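Local coordinates for uncharacterized protein Tm1679 (Thermotoga maritima, PDB 3H3E) that binds zinc and is probably a metal-dependent hydrolase of the metallo-beta-lactamase superfamily, its physiological reaction being unknown, at residues D60-S68 with L78-L88. The protein carries 2 engineered substitutions. Sequence-based numbering, arbitrary orientation.
Sequences DLPKDVLIS and LLYLSGKRVWL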
ATOM      1  N   ASP A  60      14.225  15.110  -0.852  1.00 36.67           N
ATOM      2  CA  ASP A  60      13.630  15.546   0.404  1.00 35.76           C
ATOM      3  C   ASP A  60      12.219  14.973   0.510  1.00 32.94           C
ATOM      4  O   ASP A  60      11.427  15.113  -0.417  1.00 36.55           O
ATOM      5  CB  ASP A  60      13.554  17.065   0.438  1.00 36.83           C
ATOM      6  CG  ASP A  60      14.910  17.713   0.374  1.00 55.53           C
ATOM      7  OD1 ASP A  60      15.765  17.371   1.221  1.00 55.46           O
ATOM      8  OD2 ASP A  60      15.115  18.567  -0.521  1.00 67.47           O
ATOM      9  N   LEU A  61      11.896  14.327   1.625  1.00 25.75           N
ATOM     10  CA  LEU A  61      10.567  13.745   1.757  1.00 23.70           C
ATOM     11  C   LEU A  61       9.570  14.824   2.122  1.00 26.86           C
ATOM     12  O   LEU A  61       9.923  15.811   2.773  1.00 26.45           O
ATOM     13  CB  LEU A  61      10.531  12.615   2.786  1.00 17.91           C
ATOM     14  CG  LEU A  61      11.508  11.463   2.591  1.00 17.63           C
ATOM     15  CD1 LEU A  61      11.275  10.478   3.694  1.00 15.44           C
ATOM     16  CD2 LEU A  61      11.352  10.819   1.232  1.00 14.73           C
ATOM     17  N   PRO A  62       8.313  14.635   1.709  1.00 23.45           N
ATOM     18  CA  PRO A  62       7.298  15.665   1.871  1.00 26.09           C
ATOM     19  C   PRO A  62       6.710  15.630   3.274  1.00 31.34           C
ATOM     20  O   PRO A  62       6.966  14.725   4.065  1.00 32.94           O
ATOM     21  CB  PRO A  62       6.228  15.260   0.857  1.00 24.80           C
ATOM     22  CG  PRO A  62       6.668  13.896   0.302  1.00 24.39           C
ATOM     23  CD  PRO A  62       7.733  13.392   1.188  1.00 23.65           C
ATOM     24  N   LYS A  63       5.907  16.633   3.566  1.00 30.11           N
ATOM     25  CA  LYS A  63       5.286  16.756   4.859  1.00 29.11           C
ATOM     26  C   LYS A  63       4.355  15.584   5.139  1.00 24.92           C
ATOM     27  O   LYS A  63       4.285  15.099   6.271  1.00 25.90           O
ATOM     28  CB  LYS A  63       4.505  18.069   4.910  1.00 31.73           C
ATOM     29  CG  LYS A  63       3.663  18.232   6.139  1.00 34.34           C
ATOM     30  CD  LYS A  63       2.775  19.453   6.011  1.00 40.57           C
ATOM     31  CE  LYS A  63       2.202  19.565   4.612  1.00 39.04           C
ATOM     32  NZ  LYS A  63       0.955  20.369   4.637  1.00 39.52           N
ATOM     33  N   ASP A  64       3.632  15.142   4.111  1.00 19.71           N
ATOM     34  CA  ASP A  64       2.528  14.200   4.301  1.00 18.00           C
ATOM     35  C   ASP A  64       2.931  12.759   4.079  1.00 19.21           C
ATOM     36  O   ASP A  64       3.410  12.384   3.009  1.00 18.10           O
ATOM     37  CB  ASP A  64       1.343  14.534   3.388  1.00 18.47           C
ATOM     38  CG  ASP A  64       0.644  15.825   3.772  1.00 31.11           C
ATOM     39  OD1 ASP A  64       0.137  15.940   4.907  1.00 39.44           O
ATOM     40  OD2 ASP A  64       0.575  16.728   2.924  1.00 33.93           O
ATOM     41  N   VAL A  65       2.716  11.951   5.104  1.00 19.01           N
ATOM     42  CA  VAL A  65       2.952  10.520   5.015  1.00 16.38           C
ATOM     43  C   VAL A  65       1.641   9.780   5.246  1.00 19.70           C
ATOM     44  O   VAL A  65       0.971  10.004   6.250  1.00 24.05           O
ATOM     45  CB  VAL A  65       3.966  10.078   6.067  1.00 14.36           C
ATOM     46  CG1 VAL A  65       4.249   8.583   5.936  1.00 10.32           C
ATOM     47  CG2 VAL A  65       5.233  10.930   5.953  1.00 10.51           C
ATOM     48  N   LEU A  66       1.271   8.918   4.302  1.00 16.53           N
ATOM     49  CA  LEU A  66       0.035   8.155   4.397  1.00 12.68           C
ATOM     50  C   LEU A  66       0.352   6.738   4.791  1.00 15.74           C
ATOM     51  O   LEU A  66       1.306   6.158   4.290  1.00 21.88           O
ATOM     52  CB  LEU A  66      -0.686   8.131   3.058  1.00 10.57           C
ATOM     53  CG  LEU A  66      -0.631   9.410   2.251  1.00 13.27           C
ATOM     54  CD1 LEU A  66      -1.305   9.169   0.937  1.00 15.92           C
ATOM     55  CD2 LEU A  66      -1.297  10.551   3.000  1.00 16.65           C
ATOM     56  N   ILE A  67      -0.464   6.173   5.669  1.00 16.47           N
ATOM     57  CA  ILE A  67      -0.232   4.826   6.158  1.00 14.26           C
ATOM     58  C   ILE A  67      -1.339   3.895   5.695  1.00 20.28           C
ATOM     59  O   ILE A  67      -2.501   4.082   6.056  1.00 27.62           O
ATOM     60  CB  ILE A  67      -0.177   4.806   7.677  1.00 14.30           C
ATOM     61  CG1 ILE A  67       1.005   5.641   8.162  1.00 15.97           C
ATOM     62  CG2 ILE A  67      -0.024   3.395   8.160  1.00 20.77           C
ATOM     63  CD1 ILE A  67       2.349   5.138   7.658  1.00 21.69           C
ATOM     64  N   SER A  68      -0.975   2.891   4.901  1.00 16.79           N
ATOM     65  CA  SER A  68      -1.947   1.969   4.321  1.00 14.88           C
ATOM     66  C   SER A  68      -2.590   1.069   5.373  1.00 18.30           C
ATOM     67  O   SER A  68      -3.757   0.715   5.265  1.00 28.21           O
ATOM     68  CB  SER A  68      -1.277   1.115   3.255  1.00 20.87           C
ATOM     69  OG  SER A  68      -0.162   0.437   3.792  1.00 22.08           O
ATOM     70  N   LEU A  78       8.404   5.319  10.429  1.00 22.01           N
ATOM     71  CA  LEU A  78       7.916   6.544  11.053  1.00 21.99           C
ATOM     72  C   LEU A  78       8.714   6.847  12.312  1.00 23.33           C
ATOM     73  O   LEU A  78       8.762   7.979  12.780  1.00 33.18           O
ATOM     74  CB  LEU A  78       6.445   6.410  11.412  1.00 21.86           C
ATOM     75  CG  LEU A  78       5.466   6.705  10.289  1.00 21.79           C
ATOM     76  CD1 LEU A  78       4.074   6.306  10.722  1.00 19.64           C
ATOM     77  CD2 LEU A  78       5.533   8.175   9.951  1.00 21.07           C
ATOM     78  N   LEU A  79       9.330   5.814  12.864  1.00 20.39           N
ATOM     79  CA  LEU A  79      10.196   5.964  14.017  1.00 18.81           C
ATOM     80  C   LEU A  79      11.418   6.786  13.680  1.00 21.42           C
ATOM     81  O   LEU A  79      12.176   7.152  14.568  1.00 25.34           O
ATOM     82  CB  LEU A  79      10.635   4.592  14.523  1.00 15.83           C
ATOM     83  CG  LEU A  79       9.465   3.716  14.969  1.00 19.65           C
ATOM     84  CD1 LEU A  79       9.967   2.387  15.520  1.00 25.12           C
ATOM     85  CD2 LEU A  79       8.644   4.456  15.995  1.00 13.59           C
ATOM     86  N   TYR A  80      11.612   7.059  12.397  1.00 11.81           N
ATOM     87  CA  TYR A  80      12.779   7.792  11.930  1.00 15.26           C
ATOM     88  C   TYR A  80      12.408   9.168  11.403  1.00 18.68           C
ATOM     89  O   TYR A  80      13.254   9.882  10.875  1.00 20.87           O
ATOM     90  CB  TYR A  80      13.506   6.998  10.837  1.00 17.37           C
ATOM     91  CG  TYR A  80      14.069   5.695  11.336  1.00 22.56           C
ATOM     92  CD1 TYR A  80      15.411   5.593  11.718  1.00 26.05           C
ATOM     93  CD2 TYR A  80      13.259   4.568  11.461  1.00 25.24           C
ATOM     94  CE1 TYR A  80      15.935   4.401  12.199  1.00 26.30           C
ATOM     95  CE2 TYR A  80      13.775   3.367  11.942  1.00 25.06           C
ATOM     96  CZ  TYR A  80      15.111   3.295  12.312  1.00 28.70           C
ATOM     97  OH  TYR A  80      15.626   2.117  12.776  1.00 34.01           O
ATOM     98  N   LEU A  81      11.135   9.529  11.536  1.00 18.84           N
ATOM     99  CA  LEU A  81      10.659  10.836  11.099  1.00 17.16           C
ATOM    100  C   LEU A  81      10.102  11.636  12.270  1.00 25.26           C
ATOM    101  O   LEU A  81       9.638  11.060  13.255  1.00 28.28           O
ATOM    102  CB  LEU A  81       9.595  10.689  10.012  1.00 16.55           C
ATOM    103  CG  LEU A  81      10.017   9.943   8.742  1.00 20.69           C
ATOM    104  CD1 LEU A  81       8.817   9.739   7.844  1.00 14.59           C
ATOM    105  CD2 LEU A  81      11.150  10.674   8.000  1.00 14.83           C
ATOM    106  N   SER A  82      10.186  12.961  12.158  1.00 23.73           N
ATOM    107  CA  SER A  82       9.567  13.878  13.089  1.00 13.41           C
ATOM    108  C   SER A  82       8.847  14.962  12.286  1.00 26.37           C
ATOM    109  O   SER A  82       9.256  15.327  11.179  1.00 15.90           O
ATOM    110  CB  SER A  82      10.612  14.537  13.996  1.00 17.07           C
ATOM    111  OG  SER A  82      11.550  13.622  14.526  1.00 23.51           O
ATOM    112  N   GLY A  83       7.769  15.481  12.856  1.00 28.13           N
ATOM    113  CA  GLY A  83       7.087  16.631  12.296  1.00 19.58           C
ATOM    114  C   GLY A  83       6.267  16.367  11.054  1.00 18.81           C
ATOM    115  O   GLY A  83       5.764  17.296  10.436  1.00 22.89           O
ATOM    116  N   LYS A  84       6.135  15.106  10.668  1.00 22.40           N
ATOM    117  CA  LYS A  84       5.299  14.767   9.527  1.00 17.63           C
ATOM    118  C   LYS A  84       3.839  14.812   9.942  1.00 17.15           C
ATOM    119  O   LYS A  84       3.519  14.753  11.123  1.00 21.20           O
ATOM    120  CB  LYS A  84       5.648  13.377   8.985  1.00 17.18           C
ATOM    121  CG  LYS A  84       7.119  13.205   8.620  1.00 21.99           C
ATOM    122  CD  LYS A  84       7.514  14.012   7.395  1.00 17.26           C
ATOM    123  CE  LYS A  84       9.013  14.128   7.288  1.00 19.01           C
ATOM    124  NZ  LYS A  84       9.458  14.915   6.109  1.00 22.08           N
ATOM    125  N   ARG A  85       2.963  14.938   8.958  1.00 16.77           N
ATOM    126  CA  ARG A  85       1.537  14.802   9.160  1.00 11.37           C
ATOM    127  C   ARG A  85       1.169  13.405   8.694  1.00 15.68           C
ATOM    128  O   ARG A  85       1.222  13.095   7.506  1.00 10.35           O
ATOM    129  CB  ARG A  85       0.829  15.827   8.305  1.00 21.39           C
ATOM    130  CG  ARG A  85      -0.641  15.933   8.526  1.00 26.50           C
ATOM    131  CD  ARG A  85      -1.177  16.738   7.401  1.00 41.76           C
ATOM    132  NE  ARG A  85      -2.395  17.445   7.747  1.00 51.27           N
ATOM    133  CZ  ARG A  85      -3.040  18.233   6.901  1.00 58.16           C
ATOM    134  NH1 ARG A  85      -2.568  18.406   5.666  1.00 56.49           N
ATOM    135  NH2 ARG A  85      -4.151  18.841   7.291  1.00 65.41           N
ATOM    136  N   VAL A  86       0.826  12.546   9.643  1.00 14.13           N
ATOM    137  CA  VAL A  86       0.621  11.137   9.347  1.00 16.55           C
ATOM    138  C   VAL A  86      -0.848  10.836   9.207  1.00 21.54           C
ATOM    139  O   VAL A  86      -1.610  10.989  10.161  1.00 23.74           O
ATOM    140  CB  VAL A  86       1.184  10.241  10.447  1.00 15.68           C
ATOM    141  CG1 VAL A  86       0.894   8.794  10.113  1.00 10.78           C
ATOM    142  CG2 VAL A  86       2.670  10.489  10.622  1.00  9.57           C
ATOM    143  N   TRP A  87      -1.237  10.419   8.006  1.00 21.53           N
ATOM    144  CA  TRP A  87      -2.625  10.115   7.701  1.00 14.53           C
ATOM    145  C   TRP A  87      -2.882   8.647   7.938  1.00 13.24           C
ATOM    146  O   TRP A  87      -2.444   7.817   7.150  1.00 14.81           O
ATOM    147  CB  TRP A  87      -2.904  10.411   6.241  1.00 16.14           C
ATOM    148  CG  TRP A  87      -2.761  11.839   5.873  1.00 15.94           C
ATOM    149  CD1 TRP A  87      -1.621  12.558   5.863  1.00 14.81           C
ATOM    150  CD2 TRP A  87      -3.801  12.721   5.438  1.00 17.36           C
ATOM    151  NE1 TRP A  87      -1.873  13.845   5.462  1.00 17.70           N
ATOM    152  CE2 TRP A  87      -3.210  13.968   5.187  1.00 18.98           C
ATOM    153  CE3 TRP A  87      -5.177  12.579   5.247  1.00 19.96           C
ATOM    154  CZ2 TRP A  87      -3.942  15.073   4.748  1.00 19.14           C
ATOM    155  CZ3 TRP A  87      -5.908  13.684   4.811  1.00 21.88           C
ATOM    156  CH2 TRP A  87      -5.285  14.910   4.570  1.00 18.48           C
ATOM    157  N   LEU A  88      -3.590   8.331   9.017  1.00 10.02           N
ATOM    158  CA  LEU A  88      -3.927   6.959   9.333  1.00  8.79           C
ATOM    159  C   LEU A  88      -5.383   6.818   9.757  1.00 20.67           C
ATOM    160  O   LEU A  88      -6.006   7.782  10.198  1.00 28.53           O
ATOM    161  CB  LEU A  88      -3.014   6.427  10.434  1.00 10.50           C
ATOM    162  CG  LEU A  88      -3.090   7.064  11.822  1.00 18.87           C
ATOM    163  CD1 LEU A  88      -2.507   6.128  12.847  1.00 18.35           C
ATOM    164  CD2 LEU A  88      -2.375   8.403  11.855  1.00 17.93           C
TER
HETATM  165  O   HOH W   1      12.333  14.568   4.996  1.00 28.00           O
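Ile-67 and Leu-78 meet tip to tip, CD1 to CD1 at 3.7 Å, in the apolar centre of a beta-alpha-beta unit of the metallo-beta-lactamase fold. Helix 72-75 lies on the crossover between parallel strands 64-66 and 85-89. Ile-67 CG1 also packs on Val-86 CG1, while the two methyls of Val-65 divide their contacts: CG1, anti to the backbone N (chi1 -178°), faces Leu-78, and CG2 rests on Leu-81 and on CB of Lys-84. Helix 107-113 adds Trp-107 and Val-110 against Leu-78. Four backbone hydrogen bonds join the strands, from Arg-85 N to Lys-63 O through to Ile-67 N to Trp-87 O, just before the zinc ligands His-69 and His-71.

The other face of the sheet carries Asp-64, Leu-66, Arg-85 and Trp-87. Leu-66 CD2 makes a CH-pi contact over the indole, 3.8 Å from the centroid of the Trp-87 five-membered ring. At the polar edge, Lys-84 bends at chi2 (-70°), bringing NZ above the carbonyl plane of Pro-62 to bond its O, and a water also accepts from NZ. Asp-64 OD1 forms a long salt bridge to Arg-85 NH1 (3.7 Å) and accepts a nearly straight hydrogen bond from Trp-87 NE1 (3.0 Å); OD1 sits at the ring edge, close to the indole plane, while NE1 comes from above the carboxylate plane.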